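RabGAP/TBC protein (Chlamydomonas reinhardtii, PDB 4P17) probably acts as a GTPase-activating protein for Rab GTPases in the flagellum, through its all-helical TBC domain. Local coordinates at residues L203-L214 and F262-E273; S240-T249 and A293-M303. All coordinates share one frame; numbering follows the deposited sequence.

Contact 1: residues L203-L214 and F262-E273; sequences LDELIGTKLPRL and FRVALAMLKIYE
Phe262 meets Leu206 at the start of the contact: CD1 of Leu206 approaches the Phe262 ring obliquely, 3.5 Å from Phe262 CD1, and the two side chains cross at about a right angle. Ala265 follows with a small methyl. It forms part of the hole, with Phe262, Leu266 and Leu269, that takes Leu203 as a knob. The Leu203 methyl CD1 lies 3.7 Å from Leu266 N, so it packs on the backbone as well as on side chains.

Leu266 returns the knob. Its CG stands anti to the backbone N (chi1 -180°), which sets the side chain among Leu203, Leu206, Ile207 and Lys210. CD2 of Leu266 is pressed tightly against the aliphatic chain of Lys210, 3.5 Å from Lys210 CD. Leu266 CD1 lies 3.8 Å from Leu211 CD1. Leu269 comes next, with its CD1 3.5 Å from Ile207 CD1, while its CB packs on Leu211 CD1 and Leu214 CD2. The stem of Lys270 touches Leu211 CD2.

Glu273 closes the segment. Its extended chain slides past Leu211, and Glu273 OE1 lies 3.6 Å from Leu211 CD2. A water donates to Glu273 OE2 at 2.7 Å and accepts from Arg213 N. With an alanine here, Arg213 N is likely to lose its water-mediated tie to the carboxylate, and Leu211 CD2 the chain alongside it.

The helices, 203-210 and 262-271, run 40° apart with axes 9.8 Å from each other, a knobs-into-holes packing inside the TBC domain. Helix 226-234 covers Leu203, Phe262 and Ala265, helix 282-294 reaches Leu269 through Met289, and helix 299-306 packs on the side of Val264 and Ala267.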
loop_
_atom_site.group_PDB
_atom_site.type_symbol
_atom_site.label_atom_id
_atom_site.label_comp_id
_atom_site.label_asym_id
_atom_site.label_seq_id
_atom_site.Cartn_x
_atom_site.Cartn_y
_atom_site.Cartn_z
ATOM N N LEU A 203 16.517 -5.490 -2.002
ATOM C CA LEU A 203 16.621 -4.916 -0.679
ATOM C C LEU A 203 17.916 -5.356 0.038
ATOM O O LEU A 203 18.600 -4.544 0.676
ATOM C CB LEU A 203 15.373 -5.309 0.135
ATOM C CG LEU A 203 15.270 -4.731 1.540
ATOM C CD1 LEU A 203 15.332 -3.202 1.517
ATOM C CD2 LEU A 203 14.004 -5.218 2.219
ATOM N N ASP A 204 18.269 -6.631 -0.044
ATOM C CA ASP A 204 19.489 -7.096 0.623
ATOM C C ASP A 204 20.714 -6.411 -0.008
ATOM O O ASP A 204 21.656 -6.043 0.682
ATOM C CB ASP A 204 19.612 -8.622 0.529
ATOM C CG ASP A 204 20.624 -9.207 1.515
ATOM O OD1 ASP A 204 20.754 -8.718 2.668
ATOM O OD2 ASP A 204 21.295 -10.179 1.126
ATOM N N GLU A 205 20.693 -6.216 -1.322
ATOM C CA GLU A 205 21.792 -5.527 -1.982
ATOM C C GLU A 205 21.835 -4.111 -1.485
ATOM O O GLU A 205 22.906 -3.609 -1.102
ATOM C CB GLU A 205 21.653 -5.523 -3.508
ATOM C CG GLU A 205 22.800 -4.801 -4.220
ATOM C CD GLU A 205 24.128 -5.537 -4.085
ATOM O OE1 GLU A 205 24.113 -6.773 -3.929
ATOM O OE2 GLU A 205 25.184 -4.870 -4.118
ATOM N N LEU A 206 20.674 -3.452 -1.494
ATOM C CA LEU A 206 20.645 -2.066 -1.060
ATOM C C LEU A 206 21.115 -1.905 0.374
ATOM O O LEU A 206 21.754 -0.919 0.689
ATOM C CB LEU A 206 19.241 -1.484 -1.210
ATOM C CG LEU A 206 18.870 -1.225 -2.667
ATOM C CD1 LEU A 206 17.330 -1.053 -2.800
ATOM C CD2 LEU A 206 19.611 -0.009 -3.165
ATOM N N ILE A 207 20.780 -2.859 1.234
ATOM C CA ILE A 207 21.228 -2.801 2.630
ATOM C C ILE A 207 22.749 -2.837 2.641
ATOM O O ILE A 207 23.400 -2.037 3.325
ATOM C CB ILE A 207 20.629 -3.979 3.464
ATOM C CG1 ILE A 207 19.131 -3.758 3.690
ATOM C CG2 ILE A 207 21.316 -4.127 4.853
ATOM C CD1 ILE A 207 18.419 -5.008 4.159
ATOM N N GLY A 208 23.327 -3.757 1.866
ATOM C CA GLY A 208 24.771 -3.913 1.869
ATOM C C GLY A 208 25.496 -2.693 1.308
ATOM O O GLY A 208 26.585 -2.319 1.770
ATOM N N THR A 209 24.893 -2.065 0.313
ATOM C CA THR A 209 25.483 -0.894 -0.339
ATOM C C THR A 209 25.281 0.405 0.441
ATOM O O THR A 209 26.228 1.163 0.666
ATOM C CB THR A 209 24.904 -0.711 -1.753
ATOM O OG1 THR A 209 23.488 -0.507 -1.682
ATOM C CG2 THR A 209 25.163 -1.909 -2.537
ATOM N N LYS A 210 24.048 0.633 0.876
ATOM C CA LYS A 210 23.633 1.882 1.505
ATOM C C LYS A 210 23.720 1.880 3.023
ATOM O O LYS A 210 23.860 2.947 3.631
ATOM C CB LYS A 210 22.193 2.218 1.104
ATOM C CG LYS A 210 21.977 2.337 -0.387
ATOM C CD LYS A 210 21.084 3.510 -0.726
ATOM C CE LYS A 210 20.625 3.492 -2.169
ATOM N NZ LYS A 210 19.478 4.421 -2.363
ATOM N N LEU A 211 23.657 0.696 3.623
ATOM C CA LEU A 211 23.550 0.563 5.061
ATOM C C LEU A 211 24.514 -0.526 5.528
ATOM O O LEU A 211 24.119 -1.486 6.167
ATOM C CB LEU A 211 22.099 0.258 5.453
ATOM C CG LEU A 211 21.044 1.312 5.070
ATOM C CD1 LEU A 211 19.635 0.798 5.358
ATOM C CD2 LEU A 211 21.278 2.647 5.779
ATOM N N PRO A 212 25.805 -0.364 5.213
ATOM C CA PRO A 212 26.767 -1.430 5.523
ATOM C C PRO A 212 26.836 -1.804 7.013
ATOM O O PRO A 212 27.053 -2.968 7.305
ATOM C CB PRO A 212 28.102 -0.853 5.035
ATOM C CG PRO A 212 27.912 0.606 4.964
ATOM C CD PRO A 212 26.457 0.819 4.615
ATOM N N ARG A 213 26.627 -0.850 7.920
ATOM C CA ARG A 213 26.571 -1.167 9.343
ATOM C C ARG A 213 25.418 -2.094 9.638
ATOM O O ARG A 213 25.513 -2.986 10.477
ATOM C CB ARG A 213 26.408 0.074 10.181
ATOM C CG ARG A 213 27.643 0.903 10.304
ATOM C CD ARG A 213 27.292 2.183 11.076
ATOM N NE ARG A 213 27.299 1.981 12.527
ATOM C CZ ARG A 213 26.624 2.725 13.405
ATOM N NH1 ARG A 213 25.848 3.717 12.985
ATOM N NH2 ARG A 213 26.710 2.465 14.712
ATOM N N LEU A 214 24.308 -1.867 8.955
ATOM C CA LEU A 214 23.153 -2.689 9.183
ATOM C C LEU A 214 23.394 -4.102 8.643
ATOM O O LEU A 214 23.005 -5.082 9.270
ATOM C CB LEU A 214 21.913 -2.042 8.549
ATOM C CG LEU A 214 20.591 -2.617 9.040
ATOM C CD1 LEU A 214 20.403 -2.489 10.549
ATOM C CD2 LEU A 214 19.408 -1.980 8.325
ATOM N N PHE A 262 10.763 -1.745 -2.867
ATOM C CA PHE A 262 12.055 -1.889 -2.213
ATOM C C PHE A 262 12.613 -0.499 -1.877
ATOM O O PHE A 262 13.377 -0.373 -0.926
ATOM C CB PHE A 262 13.052 -2.742 -3.033
ATOM C CG PHE A 262 13.457 -2.175 -4.390
ATOM C CD1 PHE A 262 14.304 -1.080 -4.487
ATOM C CD2 PHE A 262 13.053 -2.805 -5.572
ATOM C CE1 PHE A 262 14.708 -0.599 -5.724
ATOM C CE2 PHE A 262 13.454 -2.330 -6.810
ATOM C CZ PHE A 262 14.290 -1.247 -6.896
ATOM N N ARG A 263 12.210 0.550 -2.592
ATOM C CA ARG A 263 12.752 1.872 -2.255
ATOM C C ARG A 263 12.209 2.323 -0.917
ATOM O O ARG A 263 12.928 2.931 -0.105
ATOM C CB ARG A 263 12.460 2.887 -3.351
ATOM C CG ARG A 263 13.344 2.606 -4.540
ATOM C CD ARG A 263 13.042 3.327 -5.842
ATOM N NE ARG A 263 14.097 2.978 -6.803
ATOM C CZ ARG A 263 14.057 3.179 -8.120
ATOM N NH1 ARG A 263 13.008 3.725 -8.705
ATOM N NH2 ARG A 263 15.082 2.814 -8.861
ATOM N N VAL A 264 10.942 2.028 -0.662
ATOM C CA VAL A 264 10.349 2.428 0.612
ATOM C C VAL A 264 10.883 1.495 1.739
ATOM O O VAL A 264 11.130 1.913 2.862
ATOM C CB VAL A 264 8.816 2.411 0.532
ATOM C CG1 VAL A 264 8.185 2.628 1.911
ATOM C CG2 VAL A 264 8.366 3.504 -0.396
ATOM N N ALA A 265 11.029 0.225 1.433
ATOM C CA ALA A 265 11.565 -0.715 2.402
ATOM C C ALA A 265 12.964 -0.287 2.857
ATOM O O ALA A 265 13.262 -0.283 4.065
ATOM C CB ALA A 265 11.579 -2.081 1.798
ATOM N N LEU A 266 13.813 0.095 1.906
ATOM C CA LEU A 266 15.169 0.538 2.248
ATOM C C LEU A 266 15.085 1.796 3.105
ATOM O O LEU A 266 15.829 1.933 4.083
ATOM C CB LEU A 266 16.016 0.834 0.998
ATOM C CG LEU A 266 17.423 1.280 1.407
ATOM C CD1 LEU A 266 18.201 0.074 1.959
ATOM C CD2 LEU A 266 18.133 1.927 0.285
ATOM N N ALA A 267 14.176 2.706 2.742
ATOM C CA ALA A 267 14.036 3.957 3.488
ATOM C C ALA A 267 13.659 3.666 4.940
ATOM O O ALA A 267 14.156 4.310 5.850
ATOM C CB ALA A 267 13.005 4.870 2.831
ATOM N N MET A 268 12.779 2.701 5.162
ATOM C CA MET A 268 12.435 2.306 6.527
ATOM C C MET A 268 13.636 1.836 7.303
ATOM O O MET A 268 13.775 2.149 8.480
ATOM C CB MET A 268 11.398 1.197 6.512
ATOM C CG MET A 268 10.070 1.635 6.056
ATOM S SD MET A 268 9.207 2.648 7.249
ATOM C CE MET A 268 9.152 1.603 8.705
ATOM N N LEU A 269 14.493 1.057 6.652
ATOM C CA LEU A 269 15.678 0.547 7.313
ATOM C C LEU A 269 16.689 1.663 7.572
ATOM O O LEU A 269 17.380 1.639 8.590
ATOM C CB LEU A 269 16.294 -0.568 6.491
ATOM C CG LEU A 269 15.374 -1.779 6.275
ATOM C CD1 LEU A 269 16.009 -2.877 5.420
ATOM C CD2 LEU A 269 14.913 -2.360 7.608
ATOM N N LYS A 270 16.786 2.622 6.652
ATOM C CA LYS A 270 17.681 3.755 6.843
ATOM C C LYS A 270 17.247 4.579 8.044
ATOM O O LYS A 270 18.053 4.980 8.898
ATOM C CB LYS A 270 17.706 4.615 5.584
ATOM C CG LYS A 270 18.696 5.742 5.585
ATOM C CD LYS A 270 18.949 6.196 4.162
ATOM C CE LYS A 270 18.956 7.713 4.034
ATOM N NZ LYS A 270 19.801 8.391 5.049
ATOM N N ILE A 271 15.953 4.838 8.104
ATOM C CA ILE A 271 15.388 5.742 9.104
ATOM C C ILE A 271 15.538 5.144 10.516
ATOM O O ILE A 271 15.817 5.858 11.491
ATOM C CB ILE A 271 13.900 6.019 8.728
ATOM C CG1 ILE A 271 13.841 6.968 7.537
ATOM C CG2 ILE A 271 13.130 6.600 9.883
ATOM C CD1 ILE A 271 12.437 7.159 6.915
ATOM N N TYR A 272 15.377 3.827 10.634
ATOM C CA TYR A 272 15.414 3.177 11.945
ATOM C C TYR A 272 16.712 2.401 12.138
ATOM O O TYR A 272 16.793 1.561 13.012
ATOM C CB TYR A 272 14.218 2.251 12.104
ATOM C CG TYR A 272 12.971 3.044 12.195
ATOM C CD1 TYR A 272 12.660 3.736 13.359
ATOM C CD2 TYR A 272 12.141 3.184 11.100
ATOM C CE1 TYR A 272 11.517 4.517 13.441
ATOM C CE2 TYR A 272 11.001 3.965 11.172
ATOM C CZ TYR A 272 10.698 4.624 12.341
ATOM O OH TYR A 272 9.575 5.404 12.417
ATOM N N GLU A 273 17.719 2.706 11.326
ATOM C CA GLU A 273 18.994 1.996 11.408
ATOM C C GLU A 273 19.632 2.113 12.796
ATOM O O GLU A 273 20.043 1.107 13.382
ATOM C CB GLU A 273 19.988 2.509 10.372
ATOM C CG GLU A 273 21.262 1.677 10.378
ATOM C CD GLU A 273 22.353 2.222 9.475
ATOM O OE1 GLU A 273 22.352 3.445 9.158
ATOM O OE2 GLU A 273 23.227 1.416 9.083
HETATM O O HOH W 1 25.459 1.979 7.645
#

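Contact 2: residues S240-T249 and A293-M303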
loop_
_atom_site.group_PDB
_atom_site.type_symbol
_atom_site.label_atom_id
_atom_site.label_comp_id
_atom_site.label_asym_id
_atom_site.label_seq_id
_atom_site.Cartn_x
_atom_site.Cartn_y
_atom_site.Cartn_z
ATOM N N SER A 240 1.450 -2.927 8.181
ATOM C CA SER A 240 2.718 -2.572 8.783
ATOM C C SER A 240 2.815 -1.113 9.169
ATOM O O SER A 240 3.399 -0.791 10.200
ATOM C CB SER A 240 3.837 -2.935 7.822
ATOM O OG SER A 240 3.940 -4.342 7.742
ATOM N N LEU A 241 2.224 -0.237 8.350
ATOM C CA LEU A 241 2.372 1.201 8.529
ATOM C C LEU A 241 1.031 1.870 8.809
ATOM O O LEU A 241 -0.016 1.302 8.483
ATOM C CB LEU A 241 3.012 1.849 7.301
ATOM C CG LEU A 241 4.276 1.267 6.669
ATOM C CD1 LEU A 241 4.713 2.130 5.486
ATOM C CD2 LEU A 241 5.434 1.106 7.678
ATOM N N PRO A 242 1.052 3.056 9.443
ATOM C CA PRO A 242 -0.179 3.828 9.586
ATOM C C PRO A 242 -0.817 4.072 8.240
ATOM O O PRO A 242 -0.116 4.244 7.267
ATOM C CB PRO A 242 0.288 5.140 10.198
ATOM C CG PRO A 242 1.495 4.750 10.980
ATOM C CD PRO A 242 2.179 3.719 10.124
ATOM N N SER A 243 -2.133 4.084 8.190
ATOM C CA SER A 243 -2.819 4.093 6.904
ATOM C C SER A 243 -2.474 5.291 5.996
ATOM O O SER A 243 -2.379 5.138 4.779
ATOM C CB SER A 243 -4.340 4.038 7.138
ATOM O OG SER A 243 -4.827 5.312 7.482
ATOM N N GLU A 244 -2.258 6.474 6.556
ATOM C CA GLU A 244 -1.988 7.625 5.694
ATOM C C GLU A 244 -0.567 7.513 5.131
ATOM O O GLU A 244 -0.275 8.010 4.035
ATOM C CB GLU A 244 -2.177 8.937 6.445
ATOM C CG GLU A 244 -3.565 9.119 6.938
ATOM C CD GLU A 244 -3.774 10.418 7.621
ATOM O OE1 GLU A 244 -3.537 11.463 6.984
ATOM O OE2 GLU A 244 -4.152 10.389 8.816
ATOM N N THR A 245 0.300 6.814 5.860
ATOM C CA THR A 245 1.667 6.618 5.381
ATOM C C THR A 245 1.625 5.590 4.250
ATOM O O THR A 245 2.285 5.759 3.214
ATOM C CB THR A 245 2.558 6.176 6.506
ATOM O OG1 THR A 245 2.520 7.201 7.499
ATOM C CG2 THR A 245 3.953 5.986 6.063
ATOM N N VAL A 246 0.838 4.534 4.455
ATOM C CA VAL A 246 0.663 3.514 3.422
ATOM C C VAL A 246 0.212 4.164 2.110
ATOM O O VAL A 246 0.763 3.857 1.043
ATOM C CB VAL A 246 -0.377 2.441 3.818
ATOM C CG1 VAL A 246 -0.592 1.440 2.676
ATOM C CG2 VAL A 246 0.024 1.687 5.065
ATOM N N MET A 247 -0.770 5.061 2.179
ATOM C CA MET A 247 -1.358 5.611 0.948
ATOM C C MET A 247 -0.347 6.429 0.168
ATOM O O MET A 247 -0.421 6.511 -1.057
ATOM C CB MET A 247 -2.577 6.493 1.237
ATOM C CG MET A 247 -3.589 5.892 2.130
ATOM S SD MET A 247 -4.328 4.452 1.413
ATOM C CE MET A 247 -5.561 4.160 2.707
ATOM N N ARG A 248 0.626 7.025 0.852
ATOM C CA ARG A 248 1.665 7.729 0.120
ATOM C C ARG A 248 2.558 6.771 -0.651
ATOM O O ARG A 248 2.997 7.065 -1.786
ATOM C CB ARG A 248 2.513 8.566 1.066
ATOM C CG ARG A 248 1.829 9.825 1.530
ATOM C CD ARG A 248 1.828 10.903 0.452
ATOM N NE ARG A 248 3.175 11.238 -0.002
ATOM C CZ ARG A 248 3.994 12.064 0.654
ATOM N NH1 ARG A 248 3.588 12.665 1.775
ATOM N NH2 ARG A 248 5.203 12.307 0.178
ATOM N N THR A 249 2.829 5.612 -0.077
ATOM C CA THR A 249 3.554 4.583 -0.835
ATOM C C THR A 249 2.719 4.160 -2.059
ATOM O O THR A 249 3.240 3.951 -3.173
ATOM C CB THR A 249 3.926 3.331 0.005
ATOM O OG1 THR A 249 2.797 2.481 0.208
ATOM C CG2 THR A 249 4.540 3.699 1.355
ATOM N N ALA A 293 7.641 0.427 12.780
ATOM C CA ALA A 293 6.977 0.645 11.517
ATOM C C ALA A 293 5.538 1.048 11.766
ATOM O O ALA A 293 5.003 1.894 11.060
ATOM C CB ALA A 293 7.057 -0.583 10.655
ATOM N N ALA A 294 4.917 0.468 12.789
ATOM C CA ALA A 294 3.512 0.754 13.061
ATOM C C ALA A 294 3.282 2.198 13.522
ATOM O O ALA A 294 2.141 2.682 13.525
ATOM C CB ALA A 294 2.967 -0.247 14.100
ATOM N N THR A 295 4.337 2.908 13.909
ATOM C CA THR A 295 4.150 4.306 14.312
ATOM C C THR A 295 4.906 5.259 13.388
ATOM O O THR A 295 5.282 6.379 13.750
ATOM C CB THR A 295 4.545 4.511 15.769
ATOM O OG1 THR A 295 5.904 4.133 15.948
ATOM C CG2 THR A 295 3.653 3.660 16.659
ATOM N N MET A 296 5.103 4.806 12.156
ATOM C CA MET A 296 5.782 5.614 11.167
ATOM C C MET A 296 4.792 6.646 10.591
ATOM O O MET A 296 4.248 6.481 9.504
ATOM C CB MET A 296 6.387 4.720 10.088
ATOM C CG MET A 296 7.601 5.328 9.380
ATOM S SD MET A 296 7.311 6.956 8.622
ATOM C CE MET A 296 8.971 7.627 8.645
ATOM N N HIS A 297 4.583 7.732 11.331
ATOM C CA HIS A 297 3.602 8.740 10.964
ATOM C C HIS A 297 4.185 9.813 10.058
ATOM O O HIS A 297 3.444 10.504 9.377
ATOM C CB HIS A 297 3.003 9.368 12.234
ATOM C CG HIS A 297 2.229 8.393 13.049
ATOM N ND1 HIS A 297 0.994 7.918 12.653
ATOM C CD2 HIS A 297 2.531 7.753 14.203
ATOM C CE1 HIS A 297 0.556 7.052 13.550
ATOM N NE2 HIS A 297 1.467 6.931 14.496
ATOM N N GLN A 298 5.516 9.891 9.987
ATOM C CA GLN A 298 6.166 10.907 9.183
ATOM C C GLN A 298 6.202 10.447 7.734
ATOM O O GLN A 298 7.239 9.993 7.214
ATOM C CB GLN A 298 7.589 11.197 9.706
ATOM C CG GLN A 298 7.875 12.677 9.927
ATOM C CD GLN A 298 7.408 13.559 8.792
ATOM O OE1 GLN A 298 7.209 13.100 7.665
ATOM N NE2 GLN A 298 7.216 14.834 9.086
ATOM N N ARG A 299 5.059 10.545 7.067
ATOM C CA ARG A 299 4.970 10.059 5.700
ATOM C C ARG A 299 5.764 10.926 4.699
ATOM O O ARG A 299 6.253 10.437 3.687
ATOM C CB ARG A 299 3.493 9.946 5.276
ATOM C CG ARG A 299 2.676 11.205 5.370
ATOM C CD ARG A 299 1.220 10.890 5.246
ATOM N NE ARG A 299 0.415 12.105 5.128
ATOM C CZ ARG A 299 -0.162 12.717 6.149
ATOM N NH1 ARG A 299 -0.026 12.255 7.387
ATOM N NH2 ARG A 299 -0.883 13.796 5.927
ATOM N N ASP A 300 5.954 12.202 5.020
ATOM C CA ASP A 300 6.750 13.061 4.170
ATOM C C ASP A 300 8.207 12.598 4.158
ATOM O O ASP A 300 8.843 12.458 3.097
ATOM C CB ASP A 300 6.704 14.522 4.635
ATOM C CG ASP A 300 5.410 15.244 4.299
ATOM O OD1 ASP A 300 4.647 14.816 3.399
ATOM O OD2 ASP A 300 5.204 16.313 4.919
ATOM N N VAL A 301 8.743 12.359 5.349
ATOM C CA VAL A 301 10.129 11.940 5.467
ATOM C C VAL A 301 10.317 10.539 4.897
ATOM O O VAL A 301 11.366 10.244 4.289
ATOM C CB VAL A 301 10.574 12.000 6.914
ATOM C CG1 VAL A 301 11.958 11.373 7.096
ATOM C CG2 VAL A 301 10.532 13.452 7.370
ATOM N N LEU A 302 9.333 9.669 5.075
ATOM C CA LEU A 302 9.467 8.331 4.483
ATOM C C LEU A 302 9.654 8.431 2.976
ATOM O O LEU A 302 10.520 7.757 2.398
ATOM C CB LEU A 302 8.253 7.437 4.782
ATOM C CG LEU A 302 8.409 6.011 4.205
ATOM C CD1 LEU A 302 9.626 5.271 4.789
ATOM C CD2 LEU A 302 7.131 5.206 4.466
ATOM N N MET A 303 8.806 9.186 2.295
ATOM C CA MET A 303 8.884 9.169 0.833
ATOM C C MET A 303 10.118 9.948 0.359
ATOM O O MET A 303 10.802 9.564 -0.590
ATOM C CB MET A 303 7.631 9.741 0.210
ATOM C CG MET A 303 6.375 8.957 0.554
ATOM S SD MET A 303 6.563 7.180 0.322
ATOM C CE MET A 303 6.700 6.952 -1.460
HETATM O O HOH W 2 -1.752 13.285 9.132
HETATM O O HOH W 3 1.151 9.533 8.300
HETATM O O HOH W 4 0.738 13.402 2.553
HETATM O O HOH W 5 7.798 13.601 0.956
#
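Leu241 and Leu302 form the apolar centre, reaching toward each other tip to tip with CD1 of Leu241 4.0 Å from CD2 of Leu302. The other methyl of Leu241, CD2, rests on Ala293. Thr245 adds its CG2 from the side, crossing Leu302 at about a right angle.

Pro242 borders this centre. Its CG sits over the face of the His297 ring, a CH-pi contact 3.9 Å from the centroid of that ring. Thr245 OG1 stands anti to the carbonyl carbon (chi1 -60°) and donates to Met296 O at 2.7 Å, in the carbonyl plane. It also accepts from a water that donates to His297 O.

Arg248 and Arg299 make the polar edge. The bent chain of Arg248 brings NH1 to Asp300 OD1 at 2.9 Å, a salt bridge with an N-H...O angle of 155° that lies in the guanidinium plane. Met303 CG covers one face of this group. The Arg299 guanidinium is turned 85° to it, and a water accepts from Arg248 NH1 and Arg299 NE. Glu244 OE1 stands over a face of Arg299, 3.6 Å from Arg299 NH1, a long salt bridge of charges alone. The strongest polar partners lie outside: Glu244 OE2 pairs with Arg30, Arg299 NH2 with Asp34, and Asp300 OD2 bonds Asn36.

Two arginines are thus held near each other among three carboxylates and bridging waters, which probably offset their like charges. The chemistry implies an apolar joint where the chain enters helix 243-256 and passes from helix 282-294 to helix 299-306, with its charged edge tied to helix 27-50.

Overall arrangement
Contacts 1 and 2 lie about 16 Å apart between centres and touch through helix 259-271. One side of this helix packs on 203-214 in contact 1, while Val264 and Met268 turn to contact 2. Met268 CE lies 3.6 Å from Ala293 CB, and Val264 CG1 lies 3.8 Å from Leu302 CD2. Tyr272 OH also packs on Met296 CG at 3.6 Å. The segments of the two contacts alternate along the chain. Contact 2 is the more buried, about 10 Å from the chain centre to its own centre, against about 19 Å for contact 1. Helices 243-256 and 259-271, one in each contact, follow each other in the all-helical TBC fold.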